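Local coordinates for SusD-like carbohydrate binding protein (Bacteroides vulgatus, PDB 3LEW), which probably binds carbohydrate at the outer membrane, in keeping with its SusD family and a likely part in nutrient uptake, at residues C148-T153 against K165-V170; E186-T191 against H198-E203; K303-W308 against R325-R330. One frame throughout, in Å; residues are numbered along the deposited sequence. Where two conformers were deposited one is given.

Contact 1: residues C148-T153 against K165-V170; sequences CAPIYT and KPASSV
Cys148 opens the contact with its backbone N, which gives a 2.9 Å hydrogen bond to Ser168 O, lying in the plane of that carbonyl. Its SG sits anti to the backbone N (chi1 -177°), which leaves CB as the atom that packs against 165-170, Cys148 CB lying 3.6 Å from Val170 N. Ala149 N adds a weak bond to the same Ser168 O, and Ala149 O takes Ser168 N in return at 2.9 Å, the donor standing above the carbonyl plane. Cys148 and Ala149 both facing Ser168 make a classic beta bulge, where the short, weakly bonded strands 147-149 and 168-169 run antiparallel just ahead of the helix 170-187. Ser169 is the N-cap of that helix. The side chains of Ala149 and Pro150 touch Trp87 of the helix 81-103. Pro150 lays CD against the methyl of Ala167. Ile151 reaches back toward Ser168, its CD1 3.5 Å from Ser168 OG, while its N bonds a shared water, which also accepts from Lys165 NZ, donates to Pro166 O and bonds Ser168 OG. Lys165 NZ makes a further, weak bond to Ile151 O. The side chains of Tyr152 and Lys165 run antiparallel alongside one another, Tyr152 CE1 coming 3.7 Å from Lys165 CB at an oblique approach, and a second water joins Tyr152 OH to Lys165 N.

Contact 2: residues E186-T191 against H198-E203; sequences ELIPET and HKIDNE
Ile188 and Asn202 carry this contact, where the chain leaving the helix 170-187 packs on the start of the helix 202-215 in a helix-loop-helix connection, within the helix-rich, TPR-related part of the SusD fold. Ile188 CG2 packs 3.8 Å from Asn202 N, at the first turn of the new helix. The other branch, with CG1 anti to the carbonyl carbon (chi1 -53°), carries CD1 onward, and Ile188 CD1 lies 4.1 Å from Ile200 CG2; the two side chains are nearly perpendicular. Next to them, Glu190 lays its CG against the amide of Asn202, 3.9 Å from Asn202 CG, and the carboxylate and amide planes are turned 36° apart. The carboxylate itself is engaged by Lys232 in a salt bridge.

Farther out, Asp201 is the N-cap of the helix 202-215: its OD1 accepts from the backbone N of Val204, while OD2 is paired with Arg194. Val205 of the same helix touches both isoleucines, and Gln120 of the helix 111-135 donates to Ile200 O. Back between the two segments, one water joins the backbones, giving a hydrogen to Pro189 O at 2.8 Å and accepting one from Asn202 N at 3.0 Å.

Contact 3: residues K303-W308 against R325-R330; sequences KEMLFW and RNSKFR
Met305, present as selenomethionine, reaches past Ser327 toward Lys328. Its CB lies 3.3 Å from Ser327 OG, and CG stays beside the same hydroxyl. At SE the chain bends (chi3 51°), bringing CE against Lys328, with Met305 CE 3.6 Å from Lys328 CA; Tyr242 of the helix 239-242 touches both residues. Next to it the strands 306-309 and 321-326 pair as an antiparallel beta hairpin, at the edge of a mixed sheet. Phe307 and Arg325 form the hydrogen-bonded pair, with Arg325 N to Phe307 O at 2.8 Å nearly straight (170° at the hydrogen). Beyond the strand end, Ser327 N still bonds to Met305 O at 2.9 Å, in the carbonyl plane.

On the face of Leu306 and Asn326, Leu306 CD2 presses on the amide, 3.4 Å from Asn326 CG. On the other face, the Phe307 ring has Arg325 O over one side and Ser327 CB at its edge. With CG anti to the backbone N (chi1 -160°), Asn326 brings OD1 to Lys328 N at 3.0 Å, the N standing well above the plane of the side-chain carbonyl, and so closes an Asx turn as the chain leaves the strand. An alanine here would remove that acceptor and the surface against Leu306 CD2, and is likely to leave Lys328 N without its mate and the turn less firmly set. The ends of Arg325 and Lys328 lead away from 303-308, Arg325 to a salt bridge with Asp311 and Lys328 to Glu405 and Trp403 O. Their charges are therefore probably balanced outside the contact, which is itself made of backbone hydrogen bonds and uncharged surfaces.

How the contacts relate
From the N terminus, contact 1 comes first: 148-153 and 165-170 close a loop that includes the short helix 159-162. The chain then runs directly through the helix 170-187 into contact 2, which closes the connection to the helix 202-215. Though consecutive along the chain, these two contacts do not touch, their nearest atoms being about 13 Å apart. Contact 3 follows much later, on the opposite side of the chain's centre from contact 1, with about 41 Å between their centres. All three lie in series, neither nested nor crossed: contact 1 pairs the two short strands ahead of the helix 170-187, contact 2 joins that helix's exit to the helix 202-215, and contact 3 holds the outer hairpin of the mixed sheet.

Contact 1: residues C148-T153 against K165-V170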
ATOM      1  N   CYS A 148       6.943   1.061  18.816  1.00 13.36           N
ATOM      2  CA  CYS A 148       6.290   0.581  17.594  1.00 13.11           C
ATOM      3  C   CYS A 148       5.364  -0.605  17.918  1.00 14.33           C
ATOM      4  O   CYS A 148       4.158  -0.414  18.070  1.00 14.44           O
ATOM      5  CB  CYS A 148       7.325   0.248  16.545  1.00 12.58           C
ATOM      6  SG  CYS A 148       6.611  -0.283  14.970  1.00 14.76           S
ATOM      7  N   ALA A 149       5.920  -1.806  18.080  1.00 13.42           N
ATOM      8  CA  ALA A 149       5.095  -3.017  18.213  1.00 14.17           C
ATOM      9  C   ALA A 149       5.981  -4.161  18.727  1.00 13.70           C
ATOM     10  O   ALA A 149       7.186  -4.119  18.554  1.00 14.16           O
ATOM     11  CB  ALA A 149       4.440  -3.382  16.839  1.00 13.97           C
ATOM     12  N   PRO A 150       5.379  -5.166  19.355  1.00 13.42           N
ATOM     13  CA  PRO A 150       6.150  -6.328  19.828  1.00 13.07           C
ATOM     14  C   PRO A 150       6.642  -7.180  18.673  1.00 13.53           C
ATOM     15  O   PRO A 150       5.958  -7.278  17.633  1.00 13.41           O
ATOM     16  CB  PRO A 150       5.147  -7.103  20.694  1.00 13.93           C
ATOM     17  CG  PRO A 150       3.851  -6.366  20.631  1.00 16.04           C
ATOM     18  CD  PRO A 150       3.953  -5.198  19.756  1.00 14.10           C
ATOM     19  N   ILE A 151       7.806  -7.784  18.858  1.00 12.54           N
ATOM     20  CA  ILE A 151       8.404  -8.667  17.858  1.00 12.61           C
ATOM     21  C   ILE A 151       8.384 -10.071  18.376  1.00 13.32           C
ATOM     22  O   ILE A 151       8.920 -10.335  19.449  1.00 12.54           O
ATOM     23  CB  ILE A 151       9.864  -8.257  17.560  1.00 12.96           C
ATOM     24  CG1 ILE A 151       9.881  -6.871  16.929  1.00 13.99           C
ATOM     25  CG2 ILE A 151      10.535  -9.284  16.629  1.00 13.76           C
ATOM     26  CD1 ILE A 151      11.272  -6.305  16.658  1.00 12.70           C
ATOM     27  N   TYR A 152       7.752 -10.977  17.626  1.00 13.99           N
ATOM     28  CA  TYR A 152       7.797 -12.405  17.925  1.00 14.15           C
ATOM     29  C   TYR A 152       8.455 -13.144  16.786  1.00 15.88           C
ATOM     30  O   TYR A 152       8.122 -12.917  15.585  1.00 15.43           O
ATOM     31  CB  TYR A 152       6.382 -12.988  18.107  1.00 15.34           C
ATOM     32  CG  TYR A 152       5.601 -12.278  19.155  1.00 16.33           C
ATOM     33  CD1 TYR A 152       5.839 -12.506  20.480  1.00 16.41           C
ATOM     34  CD2 TYR A 152       4.643 -11.313  18.812  1.00 20.30           C
ATOM     35  CE1 TYR A 152       5.134 -11.815  21.474  1.00 19.74           C
ATOM     36  CE2 TYR A 152       3.939 -10.642  19.782  1.00 20.15           C
ATOM     37  CZ  TYR A 152       4.196 -10.877  21.103  1.00 19.71           C
ATOM     38  OH  TYR A 152       3.507 -10.184  22.085  1.00 21.09           O
ATOM     39  N   THR A 153       9.369 -14.034  17.157  1.00 18.20           N
ATOM     40  CA  THR A 153      10.093 -14.861  16.196  1.00 21.09           C
ATOM     41  C   THR A 153       9.946 -16.356  16.487  1.00 23.64           C
ATOM     42  O   THR A 153      10.585 -17.177  15.821  1.00 25.01           O
ATOM     43  CB  THR A 153      11.582 -14.455  16.112  1.00 20.90           C
ATOM     44  OG1 THR A 153      12.235 -14.701  17.379  1.00 24.35           O
ATOM     45  CG2 THR A 153      11.722 -13.015  15.717  1.00 23.13           C
ATOM     46  N   LYS A 165       4.984  -9.526  25.882  1.00 28.00           N
ATOM     47  CA  LYS A 165       6.283  -9.005  25.391  1.00 24.41           C
ATOM     48  C   LYS A 165       6.271  -7.459  25.159  1.00 20.20           C
ATOM     49  O   LYS A 165       5.416  -6.971  24.458  1.00 17.58           O
ATOM     50  CB  LYS A 165       6.624  -9.701  24.103  1.00 24.41           C
ATOM     51  CG  LYS A 165       8.041  -9.552  23.682  1.00 27.88           C
ATOM     52  CD  LYS A 165       8.536 -10.772  22.872  1.00 30.28           C
ATOM     53  CE  LYS A 165      10.025 -10.667  22.532  1.00 33.97           C
ATOM     54  NZ  LYS A 165      10.451  -9.294  22.026  1.00 35.29           N
ATOM     55  N   PRO A 166       7.250  -6.720  25.720  1.00 17.69           N
ATOM     56  CA  PRO A 166       7.283  -5.279  25.469  1.00 15.97           C
ATOM     57  C   PRO A 166       7.402  -4.969  24.000  1.00 15.81           C
ATOM     58  O   PRO A 166       8.086  -5.692  23.282  1.00 16.02           O
ATOM     59  CB  PRO A 166       8.538  -4.816  26.210  1.00 15.91           C
ATOM     60  CG  PRO A 166       8.770  -5.850  27.269  1.00 16.94           C
ATOM     61  CD  PRO A 166       8.368  -7.135  26.589  1.00 17.94           C
ATOM     62  N   ALA A 167       6.731  -3.901  23.545  1.00 14.37           N
ATOM     63  CA  ALA A 167       6.905  -3.431  22.199  1.00 14.12           C
ATOM     64  C   ALA A 167       8.388  -3.033  21.991  1.00 12.81           C
ATOM     65  O   ALA A 167       9.041  -2.513  22.907  1.00 13.03           O
ATOM     66  CB  ALA A 167       5.998  -2.214  21.946  1.00 13.25           C
ATOM     67  N   SER A 168       8.873  -3.290  20.787  1.00 12.35           N
ATOM     68  CA  SER A 168      10.179  -2.821  20.290  1.00 12.54           C
ATOM     69  C   SER A 168      10.007  -1.455  19.653  1.00 13.08           C
ATOM     70  O   SER A 168       8.890  -1.053  19.399  1.00 12.96           O
ATOM     71  CB  SER A 168      10.727  -3.797  19.263  1.00 13.64           C
ATOM     72  OG  SER A 168      11.005  -5.025  19.895  1.00 12.71           O
ATOM     73  N   SER A 169      11.119  -0.786  19.355  1.00 13.01           N
ATOM     74  CA  SER A 169      11.104   0.555  18.772  1.00 13.29           C
ATOM     75  C   SER A 169      10.969   0.466  17.273  1.00 12.81           C
ATOM     76  O   SER A 169      11.189  -0.602  16.662  1.00 11.80           O
ATOM     77  CB  SER A 169      12.384   1.311  19.028  1.00 13.94           C
ATOM     78  OG  SER A 169      13.487   0.693  18.364  1.00 13.39           O
ATOM     79  N   VAL A 170      10.650   1.612  16.672  1.00 11.93           N
ATOM     80  CA  VAL A 170      10.521   1.669  15.211  1.00 12.28           C
ATOM     81  C   VAL A 170      11.819   1.258  14.516  1.00 12.66           C
ATOM     82  O   VAL A 170      11.767   0.487  13.523  1.00 12.90           O
ATOM     83  CB  VAL A 170      10.006   3.064  14.720  1.00 11.25           C
ATOM     84  CG1 VAL A 170      10.920   4.203  15.207  1.00 12.30           C
ATOM     85  CG2 VAL A 170       9.833   3.084  13.176  1.00 12.85           C
TER
HETATM   86  O   HOH W   1       9.371  -6.795  21.102  1.00 12.01           O
HETATM   87  O   HOH W   2       3.049 -10.898  24.611  1.00 39.14           O

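Contact 2: residues E186-T191 against H198-E203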
ATOM      1  N   GLU A 186      18.996 -14.905   0.729  1.00 16.85           N
ATOM      2  CA  GLU A 186      20.033 -15.930   0.657  0.50 17.20           C
ATOM      3  C   GLU A 186      19.456 -17.337   0.457  1.00 17.17           C
ATOM      4  O   GLU A 186      20.094 -18.212  -0.138  1.00 18.31           O
ATOM      5  CB  GLU A 186      20.876 -15.873   1.929  0.50 17.41           C
ATOM      6  CG  GLU A 186      22.045 -16.864   1.998  0.50 19.20           C
ATOM      7  CD  GLU A 186      23.187 -16.565   1.025  0.50 23.09           C
ATOM      8  OE1 GLU A 186      23.153 -15.538   0.304  0.50 23.35           O
ATOM      9  OE2 GLU A 186      24.138 -17.384   0.989  0.50 24.90           O
ATOM     10  N   LEU A 187      18.271 -17.566   1.001  1.00 16.39           N
ATOM     11  CA  LEU A 187      17.635 -18.885   1.001  1.00 16.10           C
ATOM     12  C   LEU A 187      16.880 -19.214  -0.284  1.00 17.30           C
ATOM     13  O   LEU A 187      16.848 -20.364  -0.686  1.00 17.23           O
ATOM     14  CB  LEU A 187      16.671 -19.022   2.186  1.00 14.73           C
ATOM     15  CG  LEU A 187      17.326 -19.223   3.555  1.00 16.15           C
ATOM     16  CD1 LEU A 187      16.350 -18.901   4.720  1.00 16.52           C
ATOM     17  CD2 LEU A 187      17.899 -20.667   3.663  1.00 14.26           C
ATOM     18  N   ILE A 188      16.256 -18.224  -0.917  1.00 17.69           N
ATOM     19  CA  ILE A 188      15.512 -18.500  -2.145  1.00 18.94           C
ATOM     20  C   ILE A 188      16.437 -18.347  -3.357  1.00 19.48           C
ATOM     21  O   ILE A 188      16.870 -17.270  -3.665  1.00 20.85           O
ATOM     22  CB  ILE A 188      14.262 -17.620  -2.263  1.00 18.18           C
ATOM     23  CG1 ILE A 188      13.387 -17.714  -1.005  1.00 18.94           C
ATOM     24  CG2 ILE A 188      13.441 -17.985  -3.543  1.00 17.52           C
ATOM     25  CD1 ILE A 188      12.174 -16.701  -0.955  1.00 17.03           C
ATOM     26  N   PRO A 189      16.743 -19.446  -4.053  1.00 20.17           N
ATOM     27  CA  PRO A 189      17.696 -19.312  -5.164  1.00 20.78           C
ATOM     28  C   PRO A 189      17.146 -18.476  -6.321  1.00 20.85           C
ATOM     29  O   PRO A 189      15.933 -18.439  -6.528  1.00 18.33           O
ATOM     30  CB  PRO A 189      17.949 -20.749  -5.604  1.00 21.74           C
ATOM     31  CG  PRO A 189      17.100 -21.625  -4.777  1.00 22.40           C
ATOM     32  CD  PRO A 189      16.362 -20.838  -3.774  1.00 19.27           C
ATOM     33  N   GLU A 190      18.023 -17.814  -7.075  1.00 20.62           N
ATOM     34  CA  GLU A 190      17.590 -17.090  -8.278  1.00 21.88           C
ATOM     35  C   GLU A 190      16.976 -18.031  -9.290  1.00 20.86           C
ATOM     36  O   GLU A 190      16.177 -17.604 -10.121  1.00 20.16           O
ATOM     37  CB  GLU A 190      18.762 -16.365  -8.942  1.00 22.95           C
ATOM     38  CG  GLU A 190      19.323 -15.258  -8.098  1.00 27.66           C
ATOM     39  CD  GLU A 190      20.521 -14.578  -8.775  1.00 33.95           C
ATOM     40  OE1 GLU A 190      20.290 -13.623  -9.545  1.00 39.54           O
ATOM     41  OE2 GLU A 190      21.667 -15.019  -8.551  1.00 37.05           O
ATOM     42  N   THR A 191      17.335 -19.301  -9.224  1.00 19.92           N
ATOM     43  CA  THR A 191      16.779 -20.283 -10.152  1.00 21.21           C
ATOM     44  C   THR A 191      15.404 -20.850  -9.730  1.00 20.56           C
ATOM     45  O   THR A 191      14.805 -21.634 -10.486  1.00 21.42           O
ATOM     46  CB  THR A 191      17.727 -21.440 -10.330  1.00 22.04           C
ATOM     47  OG1 THR A 191      17.948 -22.052  -9.055  1.00 24.86           O
ATOM     48  CG2 THR A 191      19.051 -20.965 -10.932  1.00 24.01           C
ATOM     49  N   HIS A 198       1.271 -14.332  -6.519  1.00 14.66           N
ATOM     50  CA  HIS A 198       1.252 -14.065  -5.054  1.00 14.43           C
ATOM     51  C   HIS A 198       2.424 -14.749  -4.349  1.00 13.98           C
ATOM     52  O   HIS A 198       2.712 -14.450  -3.171  1.00 14.32           O
ATOM     53  CB  HIS A 198      -0.082 -14.525  -4.414  1.00 14.77           C
ATOM     54  CG  HIS A 198      -0.352 -15.999  -4.538  1.00 14.93           C
ATOM     55  ND1 HIS A 198      -0.725 -16.593  -5.736  1.00 15.06           N
ATOM     56  CD2 HIS A 198      -0.321 -16.984  -3.612  1.00 18.32           C
ATOM     57  CE1 HIS A 198      -0.892 -17.892  -5.533  1.00 18.47           C
ATOM     58  NE2 HIS A 198      -0.638 -18.158  -4.257  1.00 17.34           N
ATOM     59  N   LYS A 199       3.085 -15.694  -5.031  1.00 13.88           N
ATOM     60  CA  LYS A 199       4.180 -16.461  -4.435  1.00 14.46           C
ATOM     61  C   LYS A 199       5.454 -15.619  -4.415  1.00 14.34           C
ATOM     62  O   LYS A 199       5.685 -14.791  -5.288  1.00 14.41           O
ATOM     63  CB  LYS A 199       4.442 -17.734  -5.236  1.00 14.54           C
ATOM     64  CG  LYS A 199       3.331 -18.755  -5.162  1.00 18.71           C
ATOM     65  CD  LYS A 199       3.271 -19.340  -3.723  1.00 24.91           C
ATOM     66  CE  LYS A 199       3.082 -20.845  -3.681  1.00 32.62           C
ATOM     67  NZ  LYS A 199       3.731 -21.472  -2.462  1.00 36.51           N
ATOM     68  N   ILE A 200       6.238 -15.768  -3.365  1.00 15.07           N
ATOM     69  CA  ILE A 200       7.459 -14.999  -3.191  1.00 15.09           C
ATOM     70  C   ILE A 200       8.656 -15.738  -3.806  1.00 15.13           C
ATOM     71  O   ILE A 200       9.006 -16.837  -3.394  1.00 15.42           O
ATOM     72  CB  ILE A 200       7.710 -14.757  -1.655  1.00 14.68           C
ATOM     73  CG1 ILE A 200       6.527 -14.022  -1.036  1.00 15.24           C
ATOM     74  CG2 ILE A 200       9.047 -14.060  -1.434  1.00 14.02           C
ATOM     75  CD1 ILE A 200       6.689 -13.798   0.465  1.00 16.34           C
ATOM     76  N   ASP A 201       9.321 -15.121  -4.770  1.00 14.49           N
ATOM     77  CA  ASP A 201      10.547 -15.645  -5.347  1.00 13.98           C
ATOM     78  C   ASP A 201      11.661 -14.617  -5.098  1.00 14.44           C
ATOM     79  O   ASP A 201      11.488 -13.685  -4.296  1.00 14.87           O
ATOM     80  CB  ASP A 201      10.400 -16.008  -6.833  1.00 14.27           C
ATOM     81  CG  ASP A 201      10.179 -14.809  -7.727  1.00 15.30           C
ATOM     82  OD1 ASP A 201      10.073 -13.669  -7.182  1.00 15.29           O
ATOM     83  OD2 ASP A 201      10.043 -15.006  -8.984  1.00 18.87           O
ATOM     84  N   ASN A 202      12.823 -14.860  -5.683  1.00 13.87           N
ATOM     85  CA  ASN A 202      13.973 -13.967  -5.483  1.00 14.73           C
ATOM     86  C   ASN A 202      13.617 -12.529  -5.856  1.00 13.64           C
ATOM     87  O   ASN A 202      13.948 -11.634  -5.114  1.00 14.46           O
ATOM     88  CB  ASN A 202      15.210 -14.502  -6.226  1.00 15.62           C
ATOM     89  CG  ASN A 202      16.522 -13.712  -5.879  1.00 18.29           C
ATOM     90  OD1 ASN A 202      17.275 -14.084  -4.959  1.00 27.37           O
ATOM     91  ND2 ASN A 202      16.767 -12.672  -6.607  1.00 23.66           N
ATOM     92  N   GLU A 203      12.964 -12.313  -6.991  1.00 14.20           N
ATOM     93  CA  GLU A 203      12.587 -10.961  -7.407  1.00 14.85           C
ATOM     94  C   GLU A 203      11.671 -10.256  -6.400  1.00 14.75           C
ATOM     95  O   GLU A 203      11.845  -9.067  -6.094  1.00 14.28           O
ATOM     96  CB  GLU A 203      11.953 -10.994  -8.805  1.00 16.23           C
ATOM     97  CG  GLU A 203      11.500  -9.626  -9.247  1.00 17.73           C
ATOM     98  CD  GLU A 203      10.918  -9.575 -10.645  1.00 22.77           C
ATOM     99  OE1 GLU A 203      10.750 -10.625 -11.267  1.00 26.41           O
ATOM    100  OE2 GLU A 203      10.624  -8.461 -11.104  1.00 22.81           O
TER
HETATM  101  O   HOH W   3      13.641 -17.140  -7.492  1.00 15.13           O

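Contact 3: residues K303-W308 against R325-R330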
ATOM      1  N   LYS A 303      -3.294  11.295 -17.464  1.00 16.60           N
ATOM      2  CA  LYS A 303      -4.110  12.494 -17.284  1.00 17.82           C
ATOM      3  C   LYS A 303      -5.493  12.276 -17.927  1.00 18.55           C
ATOM      4  O   LYS A 303      -6.501  12.747 -17.406  1.00 19.22           O
ATOM      5  CB  LYS A 303      -3.422  13.709 -17.883  1.00 17.27           C
ATOM      6  CG  LYS A 303      -4.044  15.032 -17.479  1.00 18.41           C
ATOM      7  CD  LYS A 303      -3.322  16.209 -18.100  1.00 18.17           C
ATOM      8  CE  LYS A 303      -3.668  17.506 -17.368  1.00 17.89           C
ATOM      9  NZ  LYS A 303      -2.878  18.652 -17.879  1.00 17.45           N
ATOM     10  N   GLU A 304      -5.522  11.490 -19.001  1.00 18.89           N
ATOM     11  CA  GLU A 304      -6.714  11.101 -19.783  0.50 18.91           C
ATOM     12  C   GLU A 304      -7.682  10.250 -18.974  1.00 19.30           C
ATOM     13  O   GLU A 304      -8.871  10.148 -19.294  1.00 19.06           O
ATOM     14  CB  GLU A 304      -6.298  10.246 -21.013  0.50 18.92           C
ATOM     15  CG  GLU A 304      -5.187  10.857 -21.888  0.50 19.23           C
ATOM     16  CD  GLU A 304      -4.868  10.034 -23.138  0.50 18.74           C
ATOM     17  OE1 GLU A 304      -5.373   8.913 -23.288  0.50 21.26           O
ATOM     18  OE2 GLU A 304      -4.097  10.510 -23.968  0.50 22.06           O
HETATM   19  N   MSE A 305      -7.136   9.556 -17.969  1.00 17.90           N
HETATM   20  CA  MSE A 305      -7.892   8.615 -17.124  1.00 17.94           C
HETATM   21  C   MSE A 305      -8.656   9.325 -15.977  1.00 17.49           C
HETATM   22  O   MSE A 305      -9.410   8.687 -15.221  1.00 16.45           O
HETATM   23  CB  MSE A 305      -6.946   7.546 -16.572  1.00 18.05           C
HETATM   24  CG  MSE A 305      -6.376   6.737 -17.725  1.00 19.59           C
HETATM   25 SE   MSE A 305      -4.801   5.747 -17.238  0.75 22.72          SE
HETATM   26  CE  MSE A 305      -5.472   4.957 -15.756  1.00  5.67           C
ATOM     27  N   LEU A 306      -8.440  10.627 -15.867  1.00 15.22           N
ATOM     28  CA  LEU A 306      -9.036  11.470 -14.826  1.00 15.21           C
ATOM     29  C   LEU A 306     -10.087  12.377 -15.499  1.00 14.88           C
ATOM     30  O   LEU A 306      -9.774  13.193 -16.351  1.00 14.77           O
ATOM     31  CB  LEU A 306      -7.978  12.314 -14.134  1.00 15.69           C
ATOM     32  CG  LEU A 306      -6.806  11.520 -13.568  1.00 14.11           C
ATOM     33  CD1 LEU A 306      -5.695  12.494 -13.083  1.00 15.02           C
ATOM     34  CD2 LEU A 306      -7.266  10.573 -12.460  1.00 14.67           C
ATOM     35  N   PHE A 307     -11.348  12.198 -15.133  1.00 14.33           N
ATOM     36  CA  PHE A 307     -12.413  12.943 -15.775  1.00 14.56           C
ATOM     37  C   PHE A 307     -13.636  13.044 -14.883  1.00 14.60           C
ATOM     38  O   PHE A 307     -13.872  12.187 -14.057  1.00 14.11           O
ATOM     39  CB  PHE A 307     -12.822  12.275 -17.102  1.00 15.28           C
ATOM     40  CG  PHE A 307     -13.130  10.807 -16.971  1.00 15.85           C
ATOM     41  CD1 PHE A 307     -14.424  10.382 -16.649  1.00 17.73           C
ATOM     42  CD2 PHE A 307     -12.142   9.864 -17.123  1.00 17.92           C
ATOM     43  CE1 PHE A 307     -14.722   9.059 -16.519  1.00 19.28           C
ATOM     44  CE2 PHE A 307     -12.425   8.506 -16.973  1.00 17.71           C
ATOM     45  CZ  PHE A 307     -13.731   8.117 -16.659  1.00 18.36           C
ATOM     46  N   TRP A 308     -14.407  14.114 -15.083  1.00 13.79           N
ATOM     47  CA  TRP A 308     -15.694  14.284 -14.394  1.00 13.84           C
ATOM     48  C   TRP A 308     -16.692  13.256 -14.869  1.00 14.18           C
ATOM     49  O   TRP A 308     -16.805  12.989 -16.072  1.00 14.76           O
ATOM     50  CB  TRP A 308     -16.280  15.665 -14.697  1.00 14.40           C
ATOM     51  CG  TRP A 308     -15.465  16.830 -14.259  1.00 16.09           C
ATOM     52  CD1 TRP A 308     -14.878  17.759 -15.071  1.00 19.24           C
ATOM     53  CD2 TRP A 308     -15.163  17.230 -12.903  1.00 17.28           C
ATOM     54  NE1 TRP A 308     -14.216  18.693 -14.312  1.00 19.79           N
ATOM     55  CE2 TRP A 308     -14.365  18.391 -12.981  1.00 17.63           C
ATOM     56  CE3 TRP A 308     -15.475  16.711 -11.648  1.00 16.54           C
ATOM     57  CZ2 TRP A 308     -13.903  19.052 -11.857  1.00 13.88           C
ATOM     58  CZ3 TRP A 308     -15.017  17.361 -10.525  1.00 15.47           C
ATOM     59  CH2 TRP A 308     -14.223  18.522 -10.638  1.00 16.47           C
ATOM     60  N   ARG A 325     -13.366  11.186 -11.451  1.00 14.07           N
ATOM     61  CA  ARG A 325     -13.146   9.761 -11.429  1.00 14.07           C
ATOM     62  C   ARG A 325     -11.807   9.422 -12.007  1.00 14.99           C
ATOM     63  O   ARG A 325     -11.252  10.160 -12.809  1.00 13.77           O
ATOM     64  CB  ARG A 325     -14.208   9.041 -12.279  1.00 15.04           C
ATOM     65  CG  ARG A 325     -15.615   9.488 -12.107  1.00 16.58           C
ATOM     66  CD  ARG A 325     -16.119   9.343 -10.679  1.00 17.31           C
ATOM     67  NE  ARG A 325     -17.429   9.983 -10.592  1.00 14.29           N
ATOM     68  CZ  ARG A 325     -18.318   9.770  -9.615  1.00 14.19           C
ATOM     69  NH1 ARG A 325     -18.050   8.972  -8.590  1.00 14.54           N
ATOM     70  NH2 ARG A 325     -19.440  10.433  -9.614  1.00 13.05           N
ATOM     71  N   ASN A 326     -11.264   8.276 -11.565  1.00 16.12           N
ATOM     72  CA  ASN A 326     -10.111   7.665 -12.180  1.00 15.51           C
ATOM     73  C   ASN A 326     -10.551   6.322 -12.797  1.00 15.52           C
ATOM     74  O   ASN A 326     -11.052   5.468 -12.086  1.00 13.93           O
ATOM     75  CB  ASN A 326      -9.002   7.436 -11.125  1.00 16.00           C
ATOM     76  CG  ASN A 326      -7.632   7.255 -11.736  1.00 16.23           C
ATOM     77  OD1 ASN A 326      -7.487   6.890 -12.948  1.00 15.50           O
ATOM     78  ND2 ASN A 326      -6.594   7.510 -10.919  1.00 13.94           N
ATOM     79  N   SER A 327     -10.399   6.165 -14.116  1.00 14.10           N
ATOM     80  CA  SER A 327     -10.664   4.873 -14.755  1.00 14.20           C
ATOM     81  C   SER A 327      -9.610   3.800 -14.372  1.00 14.76           C
ATOM     82  O   SER A 327      -9.719   2.629 -14.796  1.00 14.45           O
ATOM     83  CB  SER A 327     -10.764   5.045 -16.263  1.00 14.32           C
ATOM     84  OG  SER A 327      -9.524   5.471 -16.794  1.00 14.99           O
ATOM     85  N   LYS A 328      -8.622   4.158 -13.557  1.00 13.82           N
ATOM     86  CA  LYS A 328      -7.482   3.251 -13.267  1.00 14.48           C
ATOM     87  C   LYS A 328      -7.909   1.850 -12.818  1.00 14.53           C
ATOM     88  O   LYS A 328      -7.469   0.847 -13.403  1.00 13.69           O
ATOM     89  CB  LYS A 328      -6.567   3.887 -12.209  1.00 15.12           C
ATOM     90  CG  LYS A 328      -5.288   3.143 -11.923  1.00 16.42           C
ATOM     91  CD  LYS A 328      -4.370   3.954 -11.031  1.00 15.99           C
ATOM     92  CE  LYS A 328      -3.132   3.186 -10.688  1.00 15.84           C
ATOM     93  NZ  LYS A 328      -2.150   3.943  -9.858  1.00 14.68           N
ATOM     94  N   PHE A 329      -8.753   1.788 -11.785  1.00 14.15           N
ATOM     95  CA  PHE A 329      -9.196   0.520 -11.200  1.00 14.81           C
ATOM     96  C   PHE A 329     -10.629   0.230 -11.657  1.00 14.64           C
ATOM     97  O   PHE A 329     -11.538   1.064 -11.458  1.00 15.46           O
ATOM     98  CB  PHE A 329      -9.197   0.564  -9.694  1.00 15.53           C
ATOM     99  CG  PHE A 329      -7.857   0.732  -9.095  1.00 15.22           C
ATOM    100  CD1 PHE A 329      -7.073  -0.360  -8.855  1.00 16.99           C
ATOM    101  CD2 PHE A 329      -7.398   1.996  -8.745  1.00 16.03           C
ATOM    102  CE1 PHE A 329      -5.804  -0.227  -8.282  1.00 18.52           C
ATOM    103  CE2 PHE A 329      -6.164   2.155  -8.155  1.00 17.82           C
ATOM    104  CZ  PHE A 329      -5.359   1.011  -7.926  1.00 18.68           C
ATOM    105  N   ARG A 330     -10.809  -0.906 -12.328  1.00 13.78           N
ATOM    106  CA  ARG A 330     -12.130  -1.390 -12.664  1.00 13.48           C
ATOM    107  C   ARG A 330     -12.283  -2.860 -12.397  1.00 13.30           C
ATOM    108  O   ARG A 330     -11.363  -3.587 -12.568  1.00 14.03           O
ATOM    109  CB  ARG A 330     -12.452  -1.121 -14.128  1.00 13.32           C
ATOM    110  CG  ARG A 330     -12.266   0.319 -14.518  1.00 14.71           C
ATOM    111  CD  ARG A 330     -12.681   0.614 -15.963  1.00 15.36           C
ATOM    112  NE  ARG A 330     -12.097  -0.237 -17.002  1.00 15.12           N
ATOM    113  CZ  ARG A 330     -10.880  -0.047 -17.531  1.00 17.01           C
ATOM    114  NH1 ARG A 330     -10.093   0.949 -17.098  1.00 16.62           N
ATOM    115  NH2 ARG A 330     -10.454  -0.841 -18.488  1.00 18.31           N
TER